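Local atomic coordinates of alpha-L-rhamnosidase (Klebsiella oxytoca, PDB entry 4XHC), a protein that hydrolyses alpha-L-rhamnosides, releasing L-rhamnose, as a glycoside hydrolase of family 78. Residues L126-T131 with R169-R174; S148-Q153 with R241-W246; D237-D242 with S525-W530. All coordinates share one frame; numbering follows the deposited sequence.

Overall arrangement
Interaction 1 joins the end of strand 122-129 to strand 171-173 and closes a loop of 37 residues within the N-terminal beta domain. Interaction 2 starts inside that loop, at 148-153, and ends beyond it, at 241-246, so the two cross along the chain; they meet in space where Q152 lies beside F128 and C172. Interaction 2 ties the beta domain to the catalytic domain. Interaction 3 opens on 237-242, sharing R241 and D242 with interaction 2, and closes a loop of 282 mostly helical residues at 525-530. Interactions 2 and 3 both reach the bound rhamnose, while E130 of interaction 1 forms a salt bridge to K240 of interaction 3.

Interaction 1: residues L126-T131 with R169-R174; sequences LTFGET and RRYCFR
The aromatic rings of F128, Y171 and F173 carry most of this contact. F128 and Y171 lie face to face, their planes 8° apart and their centroids 3.9 Å from each other, with CG of Y171 above the centre of the F128 ring. The CB of Y171 also sits over that face as a CH-pi donor. F173 meets F128 differently, in an edge-to-face pair at 65°: CD2 of F128 points at the F173 face, offset toward its rim, 3.7 Å from CD1 of F173. With chi1 at 64°, the F173 ring is placed between its own backbone N and carbonyl carbon, which turns it back over the edge of F128. Flat aromatic rings suit this buried place, since one phenylalanine can pack by face and by edge at once.

The backbones join through one hydrogen bond, R174 N to G129 O at 2.8 Å, made as the chain turns a corner at R174. The R174 side chain then runs away from 126-131, extended, to salt bridges with D98 and D502.

E130 rests its OE2 against C172 SG, 3.3 Å away, a plain contact, while its OE1 accepts from Y526 N and pairs with K240 NZ, both in the catalytic domain.

F128 also touches L107 of the four-stranded antiparallel sheet and L176 of the six-stranded one, consistent with a sandwich. The arrangement is thus an aromatic cluster at the catalytic-domain end of what is probably a beta-sandwich.

Interaction 2: residues S148-Q153 with R241-W246; sequences SSWLQQ and RDRRLW. With RAM (alpha-L-rhamnopyranose), chain C.
At the domain border beside the rhamnose pocket, W150 of the N-terminal domain lays its indole against R241 and reaches R243. The CG of R241 stands 3.5 Å from the centroid of the five-membered ring of W150, only 5° off the normal, a CH-pi contact made by the aliphatic part of a long side chain. D242 CA lies over the same face farther along, and CH2 of W150 comes 3.5 Å from D242 O. A broad tryptophan suits this meeting with several parts of a loop. R243 runs past in the opposite sense, its NE 3.8 Å from W150 CZ3 at the ring's edge and hydrogen-bonded to K240 O.

The loop belongs to the catalytic domain, which in family 78 is an (alpha/alpha)6 barrel, and it holds pocket residues R241, D242 and W246. R241 bends at chi3 (63°), and its guanidinium, its plane 77° from the indole, forms a salt bridge to D242 OD1 through NH1 at 2.8 Å. Its NH2 pairs with E506. W246 offers an indole face to the sugar, with rhamnose C5 3.4 Å above the ring plane, a typical aromatic platform for a pyranose. From the second subunit, D119 packs on W150.

Interaction 3: residues D237-D242 with S525-W530; sequences DGPKRD and SYCHAW. With RAM (alpha-L-rhamnopyranose), chain C.
D237 and H528 lie side by side in the rhamnose pocket, in the catalytic domain whose family fold is an (alpha/alpha)6 barrel. Two loops meet here, and their nearest CA atoms are those of G238 and H528, 4.8 Å apart. Glycine suits the place, since without a CB its CA can lie 3.6 Å from H528 ND1 and near S525 OG.

The hydrogen bonds across the loops are sparse. A529 N donates weakly to D237 O at 3.4 Å, and a water bridges D237 O with W530 N, the latter link also weak. A second water links K240 N with S525 OG.

In the packing, D237 O covers the H528 ring face, 3.1 Å above its centre; it is close to ND1, but the angle is too poor for a bond. With chi1 at 62°, D237 CG sits between its backbone N and carbonyl carbon, which holds the carboxylate beside the imidazole, planes 66° apart. P239 CD touches C527 SG at 4.0 Å. K240 NZ lies near the edge of the Y526 ring, but bonds to N524 O and forms salt bridges with E130 and E134.

Within the loops, D242 N donates to D237 OD1 on its syn side. S525 OG is hydrogen-bonded to H528 ND1 at 2.9 Å, which should hold the imidazole's rotation. W530 lays a face against rhamnose O3, to which H528 NE2 donates at 3.1 Å and 161°.

Interaction 1: residues L126-T131 with R169-R174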
loop_
_atom_site.group_PDB
_atom_site.type_symbol
_atom_site.label_atom_id
_atom_site.label_comp_id
_atom_site.label_asym_id
_atom_site.label_seq_id
_atom_site.Cartn_x
_atom_site.Cartn_y
_atom_site.Cartn_z
ATOM N N LEU A 126 -0.176 -7.575 4.109
ATOM C CA LEU A 126 -1.266 -8.036 4.959
ATOM C C LEU A 126 -2.436 -8.513 4.121
ATOM O O LEU A 126 -2.756 -7.914 3.100
ATOM C CB LEU A 126 -1.736 -6.909 5.869
ATOM C CG LEU A 126 -0.671 -6.168 6.676
ATOM C CD1 LEU A 126 -1.350 -5.206 7.623
ATOM C CD2 LEU A 126 0.209 -7.126 7.459
ATOM N N THR A 127 -3.069 -9.600 4.550
ATOM C CA THR A 127 -4.246 -10.148 3.865
ATOM C C THR A 127 -5.308 -10.490 4.899
ATOM O O THR A 127 -5.006 -11.095 5.928
ATOM C CB THR A 127 -3.876 -11.390 3.051
ATOM O OG1 THR A 127 -2.703 -11.116 2.296
ATOM C CG2 THR A 127 -4.970 -11.763 2.094
ATOM N N PHE A 128 -6.542 -10.083 4.628
ATOM C CA PHE A 128 -7.634 -10.211 5.581
ATOM C C PHE A 128 -8.714 -11.127 5.037
ATOM O O PHE A 128 -9.108 -11.000 3.874
ATOM C CB PHE A 128 -8.272 -8.853 5.806
ATOM C CG PHE A 128 -7.339 -7.810 6.338
ATOM C CD1 PHE A 128 -6.528 -7.082 5.475
ATOM C CD2 PHE A 128 -7.309 -7.515 7.696
ATOM C CE1 PHE A 128 -5.688 -6.091 5.962
ATOM C CE2 PHE A 128 -6.462 -6.539 8.186
ATOM C CZ PHE A 128 -5.655 -5.820 7.319
ATOM N N GLY A 129 -9.239 -12.009 5.879
ATOM C CA GLY A 129 -10.298 -12.918 5.447
ATOM C C GLY A 129 -11.391 -13.151 6.469
ATOM O O GLY A 129 -11.120 -13.245 7.660
ATOM N N GLU A 130 -12.629 -13.247 5.997
ATOM C CA GLU A 130 -13.729 -13.656 6.851
ATOM C C GLU A 130 -13.673 -15.165 7.096
ATOM O O GLU A 130 -14.050 -15.635 8.171
ATOM C CB GLU A 130 -15.076 -13.284 6.222
ATOM C CG GLU A 130 -15.310 -11.797 5.983
ATOM C CD GLU A 130 -16.658 -11.538 5.322
ATOM O OE1 GLU A 130 -16.833 -11.950 4.154
ATOM O OE2 GLU A 130 -17.553 -10.932 5.948
ATOM N N THR A 131 -13.233 -15.921 6.090
ATOM C CA THR A 131 -12.958 -17.357 6.247
ATOM C C THR A 131 -11.464 -17.634 6.135
ATOM O O THR A 131 -10.706 -16.809 5.633
ATOM C CB THR A 131 -13.669 -18.207 5.182
ATOM O OG1 THR A 131 -13.211 -17.844 3.862
ATOM C CG2 THR A 131 -15.153 -18.008 5.271
ATOM N N ARG A 169 -8.058 2.187 6.450
ATOM C CA ARG A 169 -9.213 1.501 5.863
ATOM C C ARG A 169 -9.901 0.559 6.856
ATOM O O ARG A 169 -9.257 -0.061 7.697
ATOM C CB ARG A 169 -8.809 0.721 4.613
ATOM C CG ARG A 169 -8.369 1.599 3.452
ATOM C CD ARG A 169 -8.186 0.771 2.187
ATOM N NE ARG A 169 -9.470 0.337 1.627
ATOM C CZ ARG A 169 -9.723 -0.866 1.102
ATOM N NH1 ARG A 169 -8.791 -1.822 1.058
ATOM N NH2 ARG A 169 -10.934 -1.120 0.621
ATOM N N ARG A 170 -11.222 0.459 6.741
ATOM C CA ARG A 170 -12.014 -0.436 7.575
ATOM C C ARG A 170 -12.053 -1.826 6.958
ATOM O O ARG A 170 -12.449 -1.989 5.826
ATOM C CB ARG A 170 -13.438 0.102 7.714
ATOM C CG ARG A 170 -14.224 -0.536 8.848
ATOM C CD ARG A 170 -15.701 -0.224 8.731
ATOM N NE ARG A 170 -16.322 -0.993 7.669
ATOM C CZ ARG A 170 -17.582 -0.854 7.280
ATOM N NH1 ARG A 170 -18.374 0.050 7.859
ATOM N NH2 ARG A 170 -18.056 -1.625 6.307
ATOM N N TYR A 171 -11.641 -2.829 7.711
ATOM C CA TYR A 171 -11.607 -4.197 7.217
ATOM C C TYR A 171 -12.640 -5.040 7.958
ATOM O O TYR A 171 -13.035 -4.708 9.073
ATOM C CB TYR A 171 -10.199 -4.795 7.382
ATOM C CG TYR A 171 -9.123 -4.046 6.619
ATOM C CD1 TYR A 171 -9.003 -4.173 5.241
ATOM C CD2 TYR A 171 -8.226 -3.203 7.280
ATOM C CE1 TYR A 171 -8.028 -3.476 4.540
ATOM C CE2 TYR A 171 -7.242 -2.509 6.590
ATOM C CZ TYR A 171 -7.144 -2.646 5.220
ATOM O OH TYR A 171 -6.176 -1.955 4.525
ATOM N N CYS A 172 -13.077 -6.121 7.320
ATOM C CA CYS A 172 -14.031 -7.049 7.900
ATOM C C CYS A 172 -13.402 -8.412 7.839
ATOM O O CYS A 172 -13.166 -8.926 6.758
ATOM C CB CYS A 172 -15.319 -7.044 7.092
ATOM S SG CYS A 172 -16.531 -8.271 7.625
ATOM N N PHE A 173 -13.102 -9.001 8.983
ATOM C CA PHE A 173 -12.301 -10.215 8.976
ATOM C C PHE A 173 -12.350 -11.011 10.266
ATOM O O PHE A 173 -12.720 -10.506 11.318
ATOM C CB PHE A 173 -10.835 -9.863 8.683
ATOM C CG PHE A 173 -10.195 -9.000 9.736
ATOM C CD1 PHE A 173 -10.412 -7.629 9.754
ATOM C CD2 PHE A 173 -9.383 -9.554 10.711
ATOM C CE1 PHE A 173 -9.834 -6.825 10.726
ATOM C CE2 PHE A 173 -8.801 -8.758 11.680
ATOM C CZ PHE A 173 -9.025 -7.392 11.687
ATOM N N ARG A 174 -11.958 -12.273 10.153
ATOM C CA ARG A 174 -11.562 -13.068 11.298
ATOM C C ARG A 174 -10.055 -13.414 11.283
ATOM O O ARG A 174 -9.404 -13.395 12.332
ATOM C CB ARG A 174 -12.382 -14.343 11.367
ATOM C CG ARG A 174 -11.868 -15.248 12.462
ATOM C CD ARG A 174 -12.825 -16.339 12.858
ATOM N NE ARG A 174 -12.118 -17.284 13.709
ATOM C CZ ARG A 174 -12.679 -18.325 14.302
ATOM N NH1 ARG A 174 -13.975 -18.562 14.166
ATOM N NH2 ARG A 174 -11.933 -19.119 15.044
#

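Interaction 2: residues S148-Q153 with R241-W246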
loop_
_atom_site.group_PDB
_atom_site.type_symbol
_atom_site.label_atom_id
_atom_site.label_comp_id
_atom_site.label_asym_id
_atom_site.label_seq_id
_atom_site.Cartn_x
_atom_site.Cartn_y
_atom_site.Cartn_z
ATOM N N SER A 148 -12.317 -6.839 -8.353
ATOM C CA SER A 148 -11.355 -7.495 -7.451
ATOM C C SER A 148 -10.914 -6.591 -6.302
ATOM O O SER A 148 -10.335 -7.076 -5.324
ATOM C CB SER A 148 -10.133 -8.006 -8.216
ATOM O OG SER A 148 -9.407 -6.948 -8.792
ATOM N N SER A 149 -11.200 -5.293 -6.413
ATOM C CA SER A 149 -10.770 -4.319 -5.424
ATOM C C SER A 149 -11.449 -4.513 -4.079
ATOM O O SER A 149 -10.989 -3.981 -3.077
ATOM C CB SER A 149 -10.998 -2.900 -5.940
ATOM O OG SER A 149 -12.380 -2.569 -5.975
ATOM N N TRP A 150 -12.543 -5.263 -4.050
ATOM C CA TRP A 150 -13.177 -5.626 -2.773
ATOM C C TRP A 150 -12.332 -6.571 -1.901
ATOM O O TRP A 150 -12.531 -6.642 -0.687
ATOM C CB TRP A 150 -14.540 -6.281 -3.017
ATOM C CG TRP A 150 -15.636 -5.328 -3.384
ATOM C CD1 TRP A 150 -16.397 -5.353 -4.520
ATOM C CD2 TRP A 150 -16.098 -4.213 -2.615
ATOM N NE1 TRP A 150 -17.297 -4.321 -4.505
ATOM C CE2 TRP A 150 -17.136 -3.605 -3.348
ATOM C CE3 TRP A 150 -15.725 -3.659 -1.382
ATOM C CZ2 TRP A 150 -17.818 -2.475 -2.885
ATOM C CZ3 TRP A 150 -16.401 -2.529 -0.921
ATOM C CH2 TRP A 150 -17.438 -1.951 -1.674
ATOM N N LEU A 151 -11.424 -7.312 -2.529
ATOM C CA LEU A 151 -10.575 -8.254 -1.818
ATOM C C LEU A 151 -9.562 -7.500 -0.953
ATOM O O LEU A 151 -8.845 -6.624 -1.448
ATOM C CB LEU A 151 -9.878 -9.179 -2.813
ATOM C CG LEU A 151 -10.820 -10.038 -3.664
ATOM C CD1 LEU A 151 -10.071 -10.790 -4.746
ATOM C CD2 LEU A 151 -11.581 -11.025 -2.800
ATOM N N GLN A 152 -9.511 -7.859 0.333
ATOM C CA GLN A 152 -8.859 -7.047 1.370
ATOM C C GLN A 152 -7.386 -7.391 1.599
ATOM O O GLN A 152 -7.032 -8.512 1.956
ATOM C CB GLN A 152 -9.635 -7.177 2.680
ATOM C CG GLN A 152 -11.116 -6.829 2.556
ATOM C CD GLN A 152 -11.842 -6.967 3.873
ATOM O OE1 GLN A 152 -12.253 -5.980 4.476
ATOM N NE2 GLN A 152 -11.998 -8.201 4.335
ATOM N N GLN A 153 -6.539 -6.382 1.442
ATOM C CA GLN A 153 -5.132 -6.585 1.178
ATOM C C GLN A 153 -4.415 -5.247 1.308
ATOM O O GLN A 153 -4.975 -4.220 0.942
ATOM C CB GLN A 153 -5.033 -7.082 -0.250
ATOM C CG GLN A 153 -3.678 -7.590 -0.665
ATOM C CD GLN A 153 -3.688 -8.056 -2.101
ATOM O OE1 GLN A 153 -4.373 -7.480 -2.951
ATOM N NE2 GLN A 153 -2.947 -9.115 -2.376
ATOM N N ARG A 241 -18.241 -6.386 1.880
ATOM C CA ARG A 241 -18.771 -6.005 0.593
ATOM C C ARG A 241 -20.301 -6.195 0.682
ATOM O O ARG A 241 -20.723 -7.251 1.152
ATOM C CB ARG A 241 -18.158 -6.936 -0.442
ATOM C CG ARG A 241 -18.640 -6.671 -1.841
ATOM C CD ARG A 241 -18.571 -7.891 -2.732
ATOM N NE ARG A 241 -19.431 -8.968 -2.285
ATOM C CZ ARG A 241 -20.750 -8.952 -2.324
ATOM N NH1 ARG A 241 -21.424 -7.897 -2.740
ATOM N NH2 ARG A 241 -21.405 -10.006 -1.908
ATOM N N ASP A 242 -21.150 -5.253 0.249
ATOM C CA ASP A 242 -20.815 -4.026 -0.487
ATOM C C ASP A 242 -20.702 -2.796 0.403
ATOM O O ASP A 242 -20.543 -1.691 -0.117
ATOM C CB ASP A 242 -21.934 -3.669 -1.482
ATOM C CG ASP A 242 -22.298 -4.799 -2.412
ATOM O OD1 ASP A 242 -21.479 -5.136 -3.291
ATOM O OD2 ASP A 242 -23.426 -5.328 -2.290
ATOM N N ARG A 243 -20.839 -2.966 1.716
ATOM C CA ARG A 243 -20.815 -1.839 2.672
ATOM C C ARG A 243 -21.857 -0.770 2.366
ATOM O O ARG A 243 -21.585 0.418 2.507
ATOM C CB ARG A 243 -19.441 -1.173 2.701
ATOM C CG ARG A 243 -18.293 -2.150 2.697
ATOM C CD ARG A 243 -16.967 -1.435 2.803
ATOM N NE ARG A 243 -15.870 -2.398 2.856
ATOM C CZ ARG A 243 -14.666 -2.136 3.341
ATOM N NH1 ARG A 243 -14.384 -0.930 3.806
ATOM N NH2 ARG A 243 -13.743 -3.088 3.377
ATOM N N ARG A 244 -23.053 -1.198 1.975
ATOM C CA ARG A 244 -24.002 -0.297 1.357
ATOM C C ARG A 244 -25.441 -0.634 1.697
ATOM O O ARG A 244 -25.801 -1.800 1.869
ATOM C CB ARG A 244 -23.809 -0.375 -0.155
ATOM C CG ARG A 244 -24.461 0.753 -0.910
ATOM C CD ARG A 244 -23.713 1.095 -2.187
ATOM N NE ARG A 244 -24.079 0.252 -3.324
ATOM C CZ ARG A 244 -23.240 -0.510 -4.018
ATOM N NH1 ARG A 244 -21.943 -0.584 -3.706
ATOM N NH2 ARG A 244 -23.702 -1.215 -5.036
ATOM N N LEU A 245 -26.266 0.404 1.757
ATOM C CA LEU A 245 -27.697 0.272 2.039
ATOM C C LEU A 245 -28.496 -0.159 0.809
ATOM O O LEU A 245 -28.578 0.587 -0.160
ATOM C CB LEU A 245 -28.225 1.621 2.537
ATOM C CG LEU A 245 -29.713 1.765 2.855
ATOM C CD1 LEU A 245 -30.134 0.830 3.982
ATOM C CD2 LEU A 245 -30.027 3.212 3.212
ATOM N N TRP A 246 -29.081 -1.359 0.855
ATOM C CA TRP A 246 -30.000 -1.855 -0.196
ATOM C C TRP A 246 -31.399 -2.055 0.387
ATOM O O TRP A 246 -31.552 -2.422 1.552
ATOM C CB TRP A 246 -29.533 -3.202 -0.763
ATOM C CG TRP A 246 -28.309 -3.182 -1.638
ATOM C CD1 TRP A 246 -27.014 -3.096 -1.229
ATOM C CD2 TRP A 246 -28.266 -3.322 -3.060
ATOM N NE1 TRP A 246 -26.167 -3.147 -2.311
ATOM C CE2 TRP A 246 -26.912 -3.290 -3.447
ATOM C CE3 TRP A 246 -29.239 -3.463 -4.049
ATOM C CZ2 TRP A 246 -26.503 -3.392 -4.781
ATOM C CZ3 TRP A 246 -28.831 -3.557 -5.381
ATOM C CH2 TRP A 246 -27.478 -3.525 -5.729
HETATM C C1 RAM C . -26.095 -8.017 -4.194
HETATM C C2 RAM C . -26.090 -8.199 -2.689
HETATM C C3 RAM C . -27.224 -7.419 -2.051
HETATM C C4 RAM C . -28.478 -7.581 -2.893
HETATM C C5 RAM C . -28.262 -6.886 -4.227
HETATM C C6 RAM C . -29.002 -7.538 -5.368
HETATM O O1 RAM C . -24.795 -7.862 -4.610
HETATM O O2 RAM C . -26.290 -9.582 -2.450
HETATM O O3 RAM C . -27.472 -7.881 -0.722
HETATM O O4 RAM C . -29.590 -6.992 -2.244
HETATM O O5 RAM C . -26.857 -6.873 -4.562
#

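Interaction 3: residues D237-D242 with S525-W530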
loop_
_atom_site.group_PDB
_atom_site.type_symbol
_atom_site.label_atom_id
_atom_site.label_comp_id
_atom_site.label_asym_id
_atom_site.label_seq_id
_atom_site.Cartn_x
_atom_site.Cartn_y
_atom_site.Cartn_z
ATOM N N ASP A 237 -25.404 -3.992 3.808
ATOM C CA ASP A 237 -25.761 -5.358 3.419
ATOM C C ASP A 237 -24.716 -6.357 3.891
ATOM O O ASP A 237 -25.065 -7.414 4.417
ATOM C CB ASP A 237 -26.035 -5.484 1.903
ATOM C CG ASP A 237 -24.826 -5.160 1.031
ATOM O OD1 ASP A 237 -23.982 -4.332 1.418
ATOM O OD2 ASP A 237 -24.740 -5.729 -0.071
ATOM N N GLY A 238 -23.442 -6.011 3.693
ATOM C CA GLY A 238 -22.294 -6.805 4.161
ATOM C C GLY A 238 -21.097 -5.897 4.465
ATOM O O GLY A 238 -20.761 -5.037 3.656
ATOM N N PRO A 239 -20.453 -6.068 5.636
ATOM C CA PRO A 239 -19.394 -5.131 6.001
ATOM C C PRO A 239 -18.103 -5.245 5.192
ATOM O O PRO A 239 -17.347 -4.272 5.128
ATOM C CB PRO A 239 -19.121 -5.461 7.476
ATOM C CG PRO A 239 -20.309 -6.229 7.947
ATOM C CD PRO A 239 -20.763 -6.986 6.748
ATOM N N LYS A 240 -17.828 -6.411 4.612
ATOM C CA LYS A 240 -16.698 -6.543 3.689
ATOM C C LYS A 240 -17.084 -5.952 2.347
ATOM O O LYS A 240 -16.359 -5.154 1.756
ATOM C CB LYS A 240 -16.317 -8.007 3.478
ATOM C CG LYS A 240 -15.247 -8.186 2.403
ATOM C CD LYS A 240 -14.706 -9.603 2.337
ATOM C CE LYS A 240 -15.490 -10.446 1.359
ATOM N NZ LYS A 240 -15.272 -11.891 1.621
ATOM N N ARG A 241 -18.241 -6.386 1.880
ATOM C CA ARG A 241 -18.771 -6.005 0.593
ATOM C C ARG A 241 -20.301 -6.195 0.682
ATOM O O ARG A 241 -20.723 -7.251 1.152
ATOM C CB ARG A 241 -18.158 -6.936 -0.442
ATOM C CG ARG A 241 -18.640 -6.671 -1.841
ATOM C CD ARG A 241 -18.571 -7.891 -2.732
ATOM N NE ARG A 241 -19.431 -8.968 -2.285
ATOM C CZ ARG A 241 -20.750 -8.952 -2.324
ATOM N NH1 ARG A 241 -21.424 -7.897 -2.740
ATOM N NH2 ARG A 241 -21.405 -10.006 -1.908
ATOM N N ASP A 242 -21.150 -5.253 0.249
ATOM C CA ASP A 242 -20.815 -4.026 -0.487
ATOM C C ASP A 242 -20.702 -2.796 0.403
ATOM O O ASP A 242 -20.543 -1.691 -0.117
ATOM C CB ASP A 242 -21.934 -3.669 -1.482
ATOM C CG ASP A 242 -22.298 -4.799 -2.412
ATOM O OD1 ASP A 242 -21.479 -5.136 -3.291
ATOM O OD2 ASP A 242 -23.426 -5.328 -2.290
ATOM N N SER A 525 -19.927 -12.500 0.505
ATOM C CA SER A 525 -19.920 -11.960 1.866
ATOM C C SER A 525 -20.287 -13.058 2.855
ATOM O O SER A 525 -21.183 -13.858 2.594
ATOM C CB SER A 525 -20.894 -10.792 1.964
ATOM O OG SER A 525 -21.144 -10.461 3.313
ATOM N N TYR A 526 -19.580 -13.107 3.980
ATOM C CA TYR A 526 -19.805 -14.133 5.011
ATOM C C TYR A 526 -20.395 -13.545 6.287
ATOM O O TYR A 526 -20.467 -14.202 7.324
ATOM C CB TYR A 526 -18.510 -14.916 5.281
ATOM C CG TYR A 526 -18.146 -15.729 4.081
ATOM C CD1 TYR A 526 -18.706 -16.977 3.873
ATOM C CD2 TYR A 526 -17.318 -15.212 3.099
ATOM C CE1 TYR A 526 -18.415 -17.711 2.731
ATOM C CE2 TYR A 526 -17.010 -15.943 1.966
ATOM C CZ TYR A 526 -17.563 -17.188 1.786
ATOM O OH TYR A 526 -17.253 -17.896 0.655
ATOM N N CYS A 527 -20.854 -12.306 6.177
ATOM C CA CYS A 527 -21.632 -11.665 7.226
ATOM C C CYS A 527 -22.630 -10.779 6.514
ATOM O O CYS A 527 -22.305 -9.646 6.162
ATOM C CB CYS A 527 -20.729 -10.839 8.142
ATOM S SG CYS A 527 -21.612 -9.903 9.400
ATOM N N HIS A 528 -23.824 -11.313 6.265
ATOM C CA HIS A 528 -24.830 -10.612 5.474
ATOM C C HIS A 528 -26.121 -10.642 6.248
ATOM O O HIS A 528 -26.662 -11.712 6.515
ATOM C CB HIS A 528 -25.010 -11.282 4.107
ATOM C CG HIS A 528 -25.004 -10.326 2.958
ATOM N ND1 HIS A 528 -23.866 -9.673 2.546
ATOM C CD2 HIS A 528 -25.988 -9.930 2.121
ATOM C CE1 HIS A 528 -24.150 -8.904 1.511
ATOM N NE2 HIS A 528 -25.431 -9.042 1.232
ATOM N N ALA A 529 -26.617 -9.462 6.594
ATOM C CA ALA A 529 -27.718 -9.343 7.549
ATOM C C ALA A 529 -29.084 -9.757 6.995
ATOM O O ALA A 529 -30.022 -9.958 7.761
ATOM C CB ALA A 529 -27.773 -7.931 8.118
ATOM N N TRP A 530 -29.201 -9.902 5.681
ATOM C CA TRP A 530 -30.426 -10.445 5.122
ATOM C C TRP A 530 -30.554 -11.929 5.463
ATOM O O TRP A 530 -31.590 -12.537 5.207
ATOM C CB TRP A 530 -30.547 -10.156 3.609
ATOM C CG TRP A 530 -29.753 -10.993 2.642
ATOM C CD1 TRP A 530 -28.962 -12.067 2.918
ATOM C CD2 TRP A 530 -29.729 -10.843 1.215
ATOM N NE1 TRP A 530 -28.422 -12.580 1.756
ATOM C CE2 TRP A 530 -28.886 -11.848 0.698
ATOM C CE3 TRP A 530 -30.339 -9.956 0.326
ATOM C CZ2 TRP A 530 -28.634 -11.987 -0.660
ATOM C CZ3 TRP A 530 -30.088 -10.091 -1.021
ATOM C CH2 TRP A 530 -29.241 -11.099 -1.503
HETATM C C1 RAM C . -26.095 -8.017 -4.194
HETATM C C2 RAM C . -26.090 -8.199 -2.689
HETATM C C3 RAM C . -27.224 -7.419 -2.051
HETATM C C4 RAM C . -28.478 -7.581 -2.893
HETATM C C5 RAM C . -28.262 -6.886 -4.227
HETATM C C6 RAM C . -29.002 -7.538 -5.368
HETATM O O1 RAM C . -24.795 -7.862 -4.610
HETATM O O2 RAM C . -26.290 -9.582 -2.450
HETATM O O3 RAM C . -27.472 -7.881 -0.722
HETATM O O4 RAM C . -29.590 -6.992 -2.244
HETATM O O5 RAM C . -26.857 -6.873 -4.562
HETATM O O HOH W 1 -27.953 -7.923 4.406
HETATM O O HOH W 2 -19.240 -9.016 4.680
#